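Side-chain contacts in signal recognition particle receptor subunit beta (Mus musculus, PDB 2FH5), which binds GTP and, as a subunit of the signal recognition particle receptor, helps target nascent secretory proteins to the endoplasmic reticulum membrane: residues L23-R26 and L27-Q31; Y103-L106 and I107-A111. One frame throughout, in Å; residues are numbered along the deposited sequence.

Interaction 1 (L23-R26 and L27-Q31); sequences LFVR and LLTGQ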
loop_
_atom_site.group_PDB
_atom_site.type_symbol
_atom_site.label_atom_id
_atom_site.label_comp_id
_atom_site.label_asym_id
_atom_site.label_seq_id
_atom_site.Cartn_x
_atom_site.Cartn_y
_atom_site.Cartn_z
ATOM N N LEU B 23 6.270 -4.079 0.476
ATOM C CA LEU B 23 7.403 -4.566 -0.321
ATOM C C LEU B 23 8.180 -3.375 -0.839
ATOM O O LEU B 23 9.399 -3.350 -0.794
ATOM C CB LEU B 23 6.936 -5.383 -1.523
ATOM C CG LEU B 23 6.505 -6.817 -1.267
ATOM C CD1 LEU B 23 6.040 -7.439 -2.556
ATOM C CD2 LEU B 23 7.678 -7.584 -0.693
ATOM N N PHE B 24 7.446 -2.393 -1.346
ATOM C CA PHE B 24 8.000 -1.159 -1.878
ATOM C C PHE B 24 8.923 -0.534 -0.815
ATOM O O PHE B 24 10.054 -0.147 -1.118
ATOM C CB PHE B 24 6.816 -0.246 -2.236
ATOM C CG PHE B 24 7.177 1.127 -2.725
ATOM C CD1 PHE B 24 7.585 1.337 -4.030
ATOM C CD2 PHE B 24 6.974 2.239 -1.910
ATOM C CE1 PHE B 24 7.775 2.650 -4.535
ATOM C CE2 PHE B 24 7.163 3.553 -2.401
ATOM C CZ PHE B 24 7.557 3.753 -3.710
ATOM N N VAL B 25 8.448 -0.459 0.427
ATOM C CA VAL B 25 9.226 0.117 1.526
ATOM C C VAL B 25 10.466 -0.726 1.838
ATOM O O VAL B 25 11.570 -0.212 1.967
ATOM C CB VAL B 25 8.364 0.243 2.818
ATOM C CG1 VAL B 25 9.239 0.641 4.002
ATOM C CG2 VAL B 25 7.266 1.274 2.608
ATOM N N ARG B 26 10.262 -2.021 1.977
ATOM C CA ARG B 26 11.335 -2.957 2.254
ATOM C C ARG B 26 12.467 -2.897 1.211
ATOM O O ARG B 26 13.637 -3.058 1.558
ATOM C CB ARG B 26 10.773 -4.369 2.276
ATOM C CG ARG B 26 11.506 -5.270 3.183
ATOM C CD ARG B 26 10.836 -5.202 4.510
ATOM N NE ARG B 26 11.784 -5.202 5.614
ATOM C CZ ARG B 26 11.419 -5.272 6.887
ATOM N NH1 ARG B 26 10.124 -5.358 7.192
ATOM N NH2 ARG B 26 12.339 -5.213 7.847
ATOM N N LEU B 27 12.111 -2.680 -0.058
ATOM C CA LEU B 27 13.085 -2.619 -1.137
ATOM C C LEU B 27 13.881 -1.335 -1.102
ATOM O O LEU B 27 15.058 -1.312 -1.452
ATOM C CB LEU B 27 12.399 -2.729 -2.512
ATOM C CG LEU B 27 11.960 -4.129 -2.948
ATOM C CD1 LEU B 27 11.063 -4.056 -4.156
ATOM C CD2 LEU B 27 13.176 -4.967 -3.258
ATOM N N LEU B 28 13.226 -0.267 -0.681
ATOM C CA LEU B 28 13.841 1.045 -0.634
ATOM C C LEU B 28 14.588 1.414 0.655
ATOM O O LEU B 28 15.461 2.271 0.625
ATOM C CB LEU B 28 12.758 2.100 -0.896
ATOM C CG LEU B 28 12.102 2.115 -2.274
ATOM C CD1 LEU B 28 10.814 2.956 -2.291
ATOM C CD2 LEU B 28 13.120 2.659 -3.246
ATOM N N THR B 29 14.259 0.770 1.773
ATOM C CA THR B 29 14.861 1.131 3.058
ATOM C C THR B 29 15.333 -0.058 3.869
ATOM O O THR B 29 16.082 0.109 4.836
ATOM C CB THR B 29 13.847 1.861 3.986
ATOM O OG1 THR B 29 12.947 0.888 4.531
ATOM C CG2 THR B 29 13.049 2.900 3.228
ATOM N N GLY B 30 14.843 -1.241 3.515
ATOM C CA GLY B 30 15.208 -2.442 4.243
ATOM C C GLY B 30 14.447 -2.512 5.544
ATOM O O GLY B 30 14.630 -3.435 6.325
ATOM N N GLN B 31 13.564 -1.547 5.782
ATOM C CA GLN B 31 12.812 -1.532 7.028
ATOM C C GLN B 31 11.320 -1.808 6.931
ATOM O O GLN B 31 10.760 -1.959 5.850
ATOM C CB GLN B 31 13.012 -0.191 7.705
ATOM C CG GLN B 31 14.432 0.044 8.178
ATOM C CD GLN B 31 14.746 1.510 8.287
ATOM O OE1 GLN B 31 13.995 2.278 8.894
ATOM N NE2 GLN B 31 15.862 1.917 7.685
#

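Interaction 2 (Y103-L106 and I107-A111); sequences YQVL and IDSMA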
loop_
_atom_site.group_PDB
_atom_site.type_symbol
_atom_site.label_atom_id
_atom_site.label_comp_id
_atom_site.label_asym_id
_atom_site.label_seq_id
_atom_site.Cartn_x
_atom_site.Cartn_y
_atom_site.Cartn_z
ATOM N N TYR B 103 -5.805 -11.475 -15.132
ATOM C CA TYR B 103 -6.298 -11.604 -16.511
ATOM C C TYR B 103 -6.162 -10.276 -17.253
ATOM O O TYR B 103 -5.581 -10.210 -18.335
ATOM C CB TYR B 103 -7.774 -12.018 -16.491
ATOM C CG TYR B 103 -8.353 -12.310 -17.858
ATOM C CD1 TYR B 103 -8.161 -13.547 -18.470
ATOM C CD2 TYR B 103 -9.091 -11.351 -18.540
ATOM C CE1 TYR B 103 -8.696 -13.820 -19.724
ATOM C CE2 TYR B 103 -9.623 -11.617 -19.796
ATOM C CZ TYR B 103 -9.425 -12.852 -20.378
ATOM O OH TYR B 103 -9.985 -13.124 -21.607
ATOM N N GLN B 104 -6.725 -9.215 -16.681
ATOM C CA GLN B 104 -6.616 -7.889 -17.283
ATOM C C GLN B 104 -5.161 -7.431 -17.364
ATOM O O GLN B 104 -4.789 -6.710 -18.289
ATOM C CB GLN B 104 -7.415 -6.857 -16.490
ATOM C CG GLN B 104 -8.718 -6.442 -17.154
ATOM C CD GLN B 104 -9.929 -6.638 -16.233
ATOM O OE1 GLN B 104 -11.019 -6.100 -16.485
ATOM N NE2 GLN B 104 -9.742 -7.418 -15.163
ATOM N N VAL B 105 -4.334 -7.835 -16.398
ATOM C CA VAL B 105 -2.935 -7.425 -16.423
ATOM C C VAL B 105 -2.195 -8.141 -17.562
ATOM O O VAL B 105 -1.325 -7.553 -18.213
ATOM C CB VAL B 105 -2.235 -7.698 -15.064
ATOM C CG1 VAL B 105 -0.723 -7.532 -15.201
ATOM C CG2 VAL B 105 -2.759 -6.712 -14.003
ATOM N N LEU B 106 -2.549 -9.404 -17.800
ATOM C CA LEU B 106 -1.928 -10.193 -18.862
ATOM C C LEU B 106 -2.323 -9.614 -20.206
ATOM O O LEU B 106 -1.489 -9.408 -21.089
ATOM C CB LEU B 106 -2.390 -11.638 -18.781
ATOM C CG LEU B 106 -1.762 -12.364 -17.614
ATOM C CD1 LEU B 106 -2.393 -13.728 -17.481
ATOM C CD2 LEU B 106 -0.271 -12.467 -17.828
ATOM N N ILE B 107 -3.608 -9.343 -20.361
ATOM C CA ILE B 107 -4.068 -8.761 -21.597
ATOM C C ILE B 107 -3.385 -7.419 -21.844
ATOM O O ILE B 107 -2.747 -7.241 -22.881
ATOM C CB ILE B 107 -5.591 -8.626 -21.584
ATOM C CG1 ILE B 107 -6.199 -9.981 -21.956
ATOM C CG2 ILE B 107 -6.035 -7.531 -22.515
ATOM C CD1 ILE B 107 -7.704 -9.987 -21.947
ATOM N N ASP B 108 -3.489 -6.490 -20.896
ATOM C CA ASP B 108 -2.857 -5.177 -21.042
ATOM C C ASP B 108 -1.397 -5.278 -21.433
ATOM O O ASP B 108 -0.929 -4.545 -22.301
ATOM C CB ASP B 108 -2.931 -4.388 -19.743
ATOM C CG ASP B 108 -4.314 -3.874 -19.455
ATOM O OD1 ASP B 108 -5.263 -4.274 -20.156
ATOM O OD2 ASP B 108 -4.455 -3.073 -18.515
ATOM N N SER B 109 -0.677 -6.188 -20.785
ATOM C CA SER B 109 0.744 -6.365 -21.041
ATOM C C SER B 109 1.079 -6.827 -22.456
ATOM O O SER B 109 2.046 -6.343 -23.066
ATOM C CB SER B 109 1.337 -7.342 -20.030
ATOM O OG SER B 109 1.170 -6.859 -18.709
ATOM N N MET B 110 0.286 -7.756 -22.981
ATOM C CA MET B 110 0.535 -8.270 -24.324
ATOM C C MET B 110 0.208 -7.253 -25.411
ATOM O O MET B 110 0.908 -7.178 -26.421
ATOM C CB MET B 110 -0.248 -9.561 -24.557
ATOM C CG MET B 110 0.230 -10.701 -23.680
ATOM S SD MET B 110 -0.694 -12.220 -23.955
ATOM C CE MET B 110 -2.387 -11.646 -23.784
ATOM N N ALA B 111 -0.847 -6.467 -25.204
ATOM C CA ALA B 111 -1.237 -5.453 -26.180
ATOM C C ALA B 111 -0.202 -4.316 -26.283
ATOM O O ALA B 111 -0.392 -3.364 -27.026
ATOM C CB ALA B 111 -2.614 -4.880 -25.815
#

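Interaction 1 (L23-R26 and L27-Q31)
Phe24 swings its CG trans to the backbone N (chi1 176°), while Leu28, one helical turn on, sends its CG trans to the carbonyl carbon (chi1 -65°), and the two side chains meet as a ring with a methyl over it. Leu28 CD1 stands 3.6 Å from the centroid of the Phe24 ring and only 10° off its normal, so this is a CH-pi contact over the ring centre. Farther along the helix, Val25 O takes two bonds from Thr29, besides a weak one from Leu28 N. Thr29 N is 2.9 Å from Val25 O and nearly in line with the carbonyl, whereas Thr29 OG1, 3.1 Å from Val25 O, donates from above the carbonyl plane. The same hydroxyl oxygen accepts from Gln31 N at 2.8 Å, closing an ST turn over Thr29-Gln31. Gly30, with positive phi, leaves the helical conformation there, its N weakly bonded to Arg26 O. The Arg26 chain, bent at chi2 and chi3, lays one guanidinium face over the carbonyl carbon of Gln31. Arg26 NH2 lies 3.3 Å from Gly30 O in a weak bond, and Arg26 NE makes another weak one to the same oxygen. Arg26 NH1 has a further weak bond to Ala191 O, while Gln31 OE1 is hydrogen-bonded to Arg33 NH1. Leu27 packs on Leu206 and Leu210 of helix 204-213, and Phe24 and Leu28 also pack on apolar side chains of the partner protein chain. Together these contacts form the C-terminal end of the helix that follows the GTP-binding P-loop in a P-loop GTPase fold.

Interaction 2 (Y103-L106 and I107-A111)
Ser109 OG lies 2.6 Å from Val105 O, to which it donates across one turn of the helix. Ser109 N bonds to the same oxygen at 3.0 Å, and the two donors reach it from opposite faces of the carbonyl plane, the hydroxyl tilted 27° from it. With chi1 at -60°, the serine oxygen sits beside its own backbone N, which directs it back to the preceding turn. With the hydroxyl gone, as in an alanine here, Val105 O would probably keep the Ser109 amide but lose its second donor, and a small gap would be likely to open beside Val105 CG1, which Ser109 OG now approaches at 4.0 Å. Two residues earlier, Tyr103 and Ile107 form a side-chain pair: Ile107 CD1 comes within 3.3 Å of Tyr103 CE2, reaching the CE2-CZ part of the ring obliquely. The backbone bonds around both contacts are regular, that from Ile107 N to Tyr103 O the straightest with an N-H...O angle of 170°, which is consistent with an undistorted helix that sets residues i and i+4 on the same side. Further out, Tyr103 and Leu106 both pack on Leu144 of helix 133-150, and Val105 and Asp108 rest on Leu72 of helix 65-75, so two other helices cover parts of its surface. Ser109 O takes a bond from Ser115 OG, tying the helix end to the chain that leads to strand 117-123. Chemically, these are separate contacts: Ile107 CD1 meets the Tyr103 ring by van der Waals contact, whereas the Ser109 proton is taken up by a carbonyl of its own helix, so this buried O-H need not find an acceptor in another element.

In the fold
Interaction 1 and interaction 2 lie in two different helices of the same nucleotide-binding domain, on opposite sides of the chain's centre. Their centres are 27 Å apart and their nearest atoms about 14 Å, so neither touches the other. Interaction 1 is the closer to the ligand: the Leu23 side chain is about 6 Å from the bound GTP, and that of Phe24 about 8 Å from the magnesium ion. Interaction 2 is more remote, with the Val105 side chain about 13 Å from GTP and about 7 Å from Gly14 of the GTP-binding loop. Helix 91-110 links strands 79-87 and 117-123 of the central sheet as a beta-alpha-beta unit, whereas helix 20-29 follows strand 9-13.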